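Local coordinates for DUF1436 domain-containing protein (Neisseria meningitidis, PDB 2GKP) that is of unknown function but belongs to the CdiI family and so probably acts as an immunity protein that neutralises a contact-dependent growth-inhibition toxin, at residues Tyr12-Tyr16 with Ile25-Ser29; Trp28-Tyr34 with Asn64-Tyr70. All coordinates share one frame; numbering follows the deposited sequence.

Overall arrangement
Two contacts built on one strand illustrate how one strand of a sheet can serve both a hairpin partner and a loop. Interaction 1 pairs strand 11-18 with strand 23-30, with its centre about 4 Å from that of the chain; interaction 2, whose centre lies about 10 Å from that of interaction 1, ties the end of strand 23-30 and the following turn to the loop after helix 51-63. Trp28 and Ser29 belong to both. Ser65 OG joins them directly, 3.0 Å from Trp13 N in a probable hydrogen bond, and Trp13 CD1 packs 3.3 Å from Tyr34 CG. A bound sodium ion lies about 3 Å from the nearest atom of the Trp28 side chain.

Interaction 1 of 2, residues Tyr12-Tyr16 with Ile25-Ser29; sequences YWAGY and IQTWS
Gly15 N donates to Gln26 O over 2.8 Å, and the return bond from Gln26 N to Gly15 O closes the hydrogen-bonded pair. The same oxygen also receives a CA-H...O contact from Ile25 CA. At the other end of the segments Trp28 N donates to Trp13 O at 3.0 Å. The two strands form a beta hairpin within the antiparallel sheet, with strand 112-119 on the far side of 11-18 and 34-45 on the far side of 23-30.

On one face the indole of Trp28 lies across the backbone of Ala14 and Gly15, CD1 standing 3.7 Å from Ala14 C. Its first torsion (chi1 -76°), with CG anti to the carbonyl carbon, lays the side chain over the neighbouring strand, and the second (chi2 29°) turns the ring to bring NE1 within 3.4 Å of Gly15 N; both are donors, so this is packing. Trp28 NE1 also lies close over the bare CA of Gly15, at 3.6 Å. Trp13 meets Trp28 through CB and CB at 3.6 Å, while its own ring stacks with Tyr34 and Trp117. Ala14, Tyr16, Ile25 and Thr27 occupy the other face, against helix 51-63, where Thr27 OG1 bonds to Ala61 O.

Interaction 2 of 2, residues Trp28-Tyr34 with Asn64-Tyr70; sequences WSGFGRY and NSRTFVY
Backbone and side-chain hydrogen bonds join the end of strand 23-30 and its turn to the irregular segment 64-70, between helix 51-63 and helix 73-79, in a partly buried contact. Gly30 is central: its N donates to Arg66 O at 2.9 Å, and its O accepts Phe68 N, also at 2.9 Å. Thr67 CA adds a CA-H contact to that oxygen.

Side chains carry the pairing beyond these bonds. Ser29 OG takes Arg66 N at 2.9 Å and also bonds to Asp37 OD2, the carboxylate oxygen that forms a salt bridge with Arg66 NE, so one acid holds both sides of the contact. Ser65 OG, anti to its own nitrogen (chi1 176°), donates to Trp28 O over 2.7 Å. The two backbone bonds of Gly30, from its N to Arg66 O and from Phe68 N to its O, make a single beta bridge with Thr67; the serine bonds add to it in fastening the loop to the hairpin turn leading into strand 34-45.

Tyr34 OH lies 2.7 Å from Thr67 OG1, which sits at the edge of the tyrosine ring and in its plane; Gly30 C lies over one face of that ring, near the rim. Farther out, Tyr70 CB makes an off-centre CH-pi contact with the Phe31 ring, 4.1 Å from its centroid, while the two rings themselves meet obliquely with planes at 49°. Phe68 CE2 lies 3.6 Å from Gly30 N, and Phe68 CE1 sits over one face of the Arg66 guanidinium, 3.6 Å above the plane.

Interaction 1 of 2, residues Tyr12-Tyr16 with Ile25-Ser29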
loop_
_atom_site.group_PDB
_atom_site.type_symbol
_atom_site.label_atom_id
_atom_site.label_comp_id
_atom_site.label_asym_id
_atom_site.label_seq_id
_atom_site.Cartn_x
_atom_site.Cartn_y
_atom_site.Cartn_z
ATOM N N TYR A 12 11.642 2.407 0.609
ATOM C CA TYR A 12 10.429 2.460 1.405
ATOM C C TYR A 12 9.275 2.089 0.503
ATOM O O TYR A 12 9.192 2.573 -0.626
ATOM C CB TYR A 12 10.220 3.875 1.982
ATOM C CG TYR A 12 11.390 4.380 2.796
ATOM C CD1 TYR A 12 11.380 4.257 4.173
ATOM C CD2 TYR A 12 12.518 4.914 2.181
ATOM C CE1 TYR A 12 12.476 4.696 4.955
ATOM C CE2 TYR A 12 13.605 5.354 2.940
ATOM C CZ TYR A 12 13.559 5.236 4.315
ATOM O OH TYR A 12 14.621 5.668 5.087
ATOM N N TRP A 13 8.366 1.272 1.036
ATOM C CA TRP A 13 7.234 0.823 0.265
ATOM C C TRP A 13 5.910 0.987 1.008
ATOM O O TRP A 13 5.855 0.899 2.252
ATOM C CB TRP A 13 7.405 -0.655 -0.093
ATOM C CG TRP A 13 8.395 -0.956 -1.165
ATOM C CD1 TRP A 13 9.754 -1.063 -1.032
ATOM C CD2 TRP A 13 8.097 -1.300 -2.527
ATOM N NE1 TRP A 13 10.316 -1.441 -2.235
ATOM C CE2 TRP A 13 9.325 -1.560 -3.175
ATOM C CE3 TRP A 13 6.908 -1.367 -3.277
ATOM C CZ2 TRP A 13 9.393 -1.931 -4.522
ATOM C CZ3 TRP A 13 6.987 -1.730 -4.619
ATOM C CH2 TRP A 13 8.221 -2.024 -5.225
ATOM N N ALA A 14 4.835 1.171 0.222
ATOM C CA ALA A 14 3.493 1.290 0.776
ATOM C C ALA A 14 2.486 0.909 -0.266
ATOM O O ALA A 14 2.801 0.798 -1.439
ATOM C CB ALA A 14 3.190 2.743 1.296
ATOM N N GLY A 15 1.251 0.688 0.182
ATOM C CA GLY A 15 0.174 0.359 -0.731
ATOM C C GLY A 15 -1.037 1.265 -0.531
ATOM O O GLY A 15 -1.257 1.795 0.566
ATOM N N TYR A 16 -1.818 1.386 -1.595
ATOM C CA TYR A 16 -2.991 2.262 -1.627
ATOM C C TYR A 16 -4.053 1.477 -2.364
ATOM O O TYR A 16 -3.990 1.319 -3.596
ATOM C CB TYR A 16 -2.645 3.595 -2.337
ATOM C CG TYR A 16 -3.808 4.506 -2.684
ATOM C CD1 TYR A 16 -4.693 4.958 -1.713
ATOM C CD2 TYR A 16 -3.977 4.973 -3.983
ATOM C CE1 TYR A 16 -5.748 5.835 -2.047
ATOM C CE2 TYR A 16 -5.038 5.834 -4.328
ATOM C CZ TYR A 16 -5.914 6.250 -3.354
ATOM O OH TYR A 16 -6.943 7.113 -3.686
ATOM N N ILE A 25 -4.788 2.697 3.126
ATOM C CA ILE A 25 -3.373 2.985 2.918
ATOM C C ILE A 25 -2.586 2.128 3.904
ATOM O O ILE A 25 -2.922 2.034 5.095
ATOM C CB ILE A 25 -3.064 4.467 3.177
ATOM C CG1 ILE A 25 -3.828 5.380 2.227
ATOM C CG2 ILE A 25 -1.565 4.704 3.095
ATOM C CD1 ILE A 25 -3.892 4.946 0.901
ATOM N N GLN A 26 -1.542 1.481 3.405
ATOM C CA GLN A 26 -0.847 0.502 4.211
ATOM C C GLN A 26 0.668 0.611 4.066
ATOM O O GLN A 26 1.180 0.586 2.950
ATOM C CB GLN A 26 -1.305 -0.895 3.708
ATOM C CG GLN A 26 -0.679 -2.109 4.363
ATOM C CD GLN A 26 -1.093 -2.199 5.808
ATOM O OE1 GLN A 26 -2.291 -2.207 6.126
ATOM N NE2 GLN A 26 -0.117 -2.278 6.681
ATOM N N THR A 27 1.395 0.599 5.184
ATOM C CA THR A 27 2.857 0.420 5.140
ATOM C C THR A 27 3.226 -0.992 4.671
ATOM O O THR A 27 2.591 -1.958 5.087
ATOM C CB THR A 27 3.433 0.596 6.563
ATOM O OG1 THR A 27 3.235 1.956 6.943
ATOM C CG2 THR A 27 4.948 0.296 6.612
ATOM N N TRP A 28 4.239 -1.088 3.801
ATOM C CA TRP A 28 4.831 -2.376 3.413
ATOM C C TRP A 28 6.250 -2.450 3.984
ATOM O O TRP A 28 6.905 -1.412 4.202
ATOM C CB TRP A 28 4.909 -2.432 1.885
ATOM C CG TRP A 28 3.625 -2.681 1.167
ATOM C CD1 TRP A 28 2.346 -2.336 1.576
ATOM C CD2 TRP A 28 3.487 -3.252 -0.123
ATOM N NE1 TRP A 28 1.423 -2.714 0.616
ATOM C CE2 TRP A 28 2.096 -3.266 -0.435
ATOM C CE3 TRP A 28 4.398 -3.793 -1.041
ATOM C CZ2 TRP A 28 1.609 -3.806 -1.620
ATOM C CZ3 TRP A 28 3.901 -4.310 -2.241
ATOM C CH2 TRP A 28 2.519 -4.311 -2.509
ATOM N N SER A 29 6.737 -3.675 4.209
ATOM C CA SER A 29 8.089 -3.880 4.715
ATOM C C SER A 29 8.667 -5.112 4.046
ATOM O O SER A 29 7.973 -5.812 3.287
ATOM C CB SER A 29 8.057 -4.091 6.241
ATOM O OG SER A 29 7.582 -2.908 6.892
#

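Interaction 2 of 2, residues Trp28-Tyr34 with Asn64-Tyr70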
loop_
_atom_site.group_PDB
_atom_site.type_symbol
_atom_site.label_atom_id
_atom_site.label_comp_id
_atom_site.label_asym_id
_atom_site.label_seq_id
_atom_site.Cartn_x
_atom_site.Cartn_y
_atom_site.Cartn_z
ATOM N N TRP A 28 4.239 -1.088 3.801
ATOM C CA TRP A 28 4.831 -2.376 3.413
ATOM C C TRP A 28 6.250 -2.450 3.984
ATOM O O TRP A 28 6.905 -1.412 4.202
ATOM C CB TRP A 28 4.909 -2.432 1.885
ATOM C CG TRP A 28 3.625 -2.681 1.167
ATOM C CD1 TRP A 28 2.346 -2.336 1.576
ATOM C CD2 TRP A 28 3.487 -3.252 -0.123
ATOM N NE1 TRP A 28 1.423 -2.714 0.616
ATOM C CE2 TRP A 28 2.096 -3.266 -0.435
ATOM C CE3 TRP A 28 4.398 -3.793 -1.041
ATOM C CZ2 TRP A 28 1.609 -3.806 -1.620
ATOM C CZ3 TRP A 28 3.901 -4.310 -2.241
ATOM C CH2 TRP A 28 2.519 -4.311 -2.509
ATOM N N SER A 29 6.737 -3.675 4.209
ATOM C CA SER A 29 8.089 -3.880 4.715
ATOM C C SER A 29 8.667 -5.112 4.046
ATOM O O SER A 29 7.973 -5.812 3.287
ATOM C CB SER A 29 8.057 -4.091 6.241
ATOM O OG SER A 29 7.582 -2.908 6.892
ATOM N N GLY A 30 9.939 -5.401 4.355
ATOM C CA GLY A 30 10.551 -6.582 3.761
ATOM C C GLY A 30 12.041 -6.442 3.644
ATOM O O GLY A 30 12.661 -5.607 4.318
ATOM N N PHE A 31 12.624 -7.303 2.806
ATOM C CA PHE A 31 14.016 -7.192 2.423
ATOM C C PHE A 31 14.068 -7.844 1.042
ATOM O O PHE A 31 13.601 -8.980 0.868
ATOM C CB PHE A 31 14.965 -7.959 3.376
ATOM C CG PHE A 31 16.334 -8.111 2.799
ATOM C CD1 PHE A 31 17.233 -7.036 2.836
ATOM C CD2 PHE A 31 16.696 -9.294 2.122
ATOM C CE1 PHE A 31 18.472 -7.111 2.208
ATOM C CE2 PHE A 31 17.928 -9.386 1.500
ATOM C CZ PHE A 31 18.836 -8.324 1.557
ATOM N N GLY A 32 14.619 -7.116 0.070
ATOM C CA GLY A 32 14.677 -7.609 -1.300
ATOM C C GLY A 32 13.368 -7.455 -2.024
ATOM O O GLY A 32 13.304 -6.839 -3.083
ATOM N N ARG A 33 12.317 -8.047 -1.461
ATOM C CA ARG A 33 10.950 -7.829 -1.917
ATOM C C ARG A 33 10.112 -7.393 -0.715
ATOM O O ARG A 33 10.411 -7.776 0.449
ATOM C CB ARG A 33 10.347 -9.095 -2.555
ATOM C CG ARG A 33 11.136 -9.623 -3.746
ATOM C CD ARG A 33 10.485 -10.848 -4.404
ATOM N NE ARG A 33 9.451 -10.465 -5.365
ATOM C CZ ARG A 33 9.656 -10.190 -6.656
ATOM N NH1 ARG A 33 8.608 -9.901 -7.442
ATOM N NH2 ARG A 33 10.881 -10.161 -7.183
ATOM N N TYR A 34 9.054 -6.623 -1.012
ATOM C CA TYR A 34 8.230 -6.034 0.035
ATOM C C TYR A 34 6.776 -6.474 -0.036
ATOM O O TYR A 34 6.277 -6.924 -1.085
ATOM C CB TYR A 34 8.340 -4.503 -0.018
ATOM C CG TYR A 34 9.707 -4.025 0.396
ATOM C CD1 TYR A 34 9.876 -3.387 1.619
ATOM C CD2 TYR A 34 10.838 -4.248 -0.388
ATOM C CE1 TYR A 34 11.128 -2.940 2.018
ATOM C CE2 TYR A 34 12.105 -3.804 0.036
ATOM C CZ TYR A 34 12.233 -3.162 1.229
ATOM O OH TYR A 34 13.487 -2.712 1.649
ATOM N N ASN A 64 7.150 4.553 7.791
ATOM C CA ASN A 64 7.162 3.393 8.673
ATOM C C ASN A 64 7.627 2.087 8.009
ATOM O O ASN A 64 7.732 1.062 8.668
ATOM C CB ASN A 64 5.776 3.151 9.285
ATOM C CG ASN A 64 5.449 4.129 10.367
ATOM O OD1 ASN A 64 6.342 4.605 11.056
ATOM N ND2 ASN A 64 4.174 4.424 10.547
ATOM N N SER A 65 7.901 2.131 6.705
ATOM C CA SER A 65 8.331 0.934 5.982
ATOM C C SER A 65 9.638 0.366 6.536
ATOM O O SER A 65 10.658 1.080 6.569
ATOM C CB SER A 65 8.473 1.286 4.501
ATOM O OG SER A 65 8.978 0.187 3.736
ATOM N N ARG A 66 9.623 -0.916 6.912
ATOM C CA ARG A 66 10.809 -1.514 7.539
ATOM C C ARG A 66 11.613 -2.296 6.494
ATOM O O ARG A 66 11.043 -3.021 5.647
ATOM C CB ARG A 66 10.433 -2.439 8.701
ATOM C CG ARG A 66 9.765 -1.742 9.848
ATOM C CD ARG A 66 9.461 -2.728 11.016
ATOM N NE ARG A 66 8.440 -3.741 10.737
ATOM C CZ ARG A 66 8.298 -4.887 11.406
ATOM N NH1 ARG A 66 9.146 -5.231 12.384
ATOM N NH2 ARG A 66 7.325 -5.731 11.113
ATOM N N THR A 67 12.939 -2.152 6.544
ATOM C CA THR A 67 13.822 -3.015 5.758
ATOM C C THR A 67 14.576 -3.897 6.736
ATOM O O THR A 67 15.269 -3.397 7.635
ATOM C CB THR A 67 14.825 -2.189 4.927
ATOM O OG1 THR A 67 14.118 -1.427 3.946
ATOM C CG2 THR A 67 15.835 -3.095 4.208
ATOM N N PHE A 68 14.372 -5.197 6.588
ATOM C CA PHE A 68 15.048 -6.160 7.490
ATOM C C PHE A 68 16.447 -6.481 7.014
ATOM O O PHE A 68 16.764 -6.272 5.860
ATOM C CB PHE A 68 14.231 -7.446 7.638
ATOM C CG PHE A 68 12.791 -7.194 7.931
ATOM C CD1 PHE A 68 12.440 -6.460 9.056
ATOM C CD2 PHE A 68 11.798 -7.657 7.084
ATOM C CE1 PHE A 68 11.116 -6.191 9.332
ATOM C CE2 PHE A 68 10.475 -7.376 7.343
ATOM C CZ PHE A 68 10.134 -6.643 8.463
ATOM N N VAL A 69 17.282 -6.980 7.934
ATOM C CA VAL A 69 18.513 -7.680 7.593
ATOM C C VAL A 69 18.081 -9.112 7.279
ATOM O O VAL A 69 17.333 -9.729 8.032
ATOM C CB VAL A 69 19.492 -7.619 8.790
ATOM C CG1 VAL A 69 20.653 -8.630 8.596
ATOM C CG2 VAL A 69 19.994 -6.190 8.942
ATOM N N TYR A 70 18.512 -9.634 6.135
ATOM C CA TYR A 70 18.125 -10.976 5.717
ATOM C C TYR A 70 18.427 -12.021 6.811
ATOM O O TYR A 70 19.514 -12.024 7.402
ATOM C CB TYR A 70 18.882 -11.359 4.438
ATOM C CG TYR A 70 18.508 -12.744 3.951
ATOM C CD1 TYR A 70 17.284 -12.966 3.315
ATOM C CD2 TYR A 70 19.391 -13.824 4.105
ATOM C CE1 TYR A 70 16.927 -14.221 2.842
ATOM C CE2 TYR A 70 19.029 -15.069 3.656
ATOM C CZ TYR A 70 17.818 -15.264 3.006
ATOM O OH TYR A 70 17.464 -16.525 2.568
#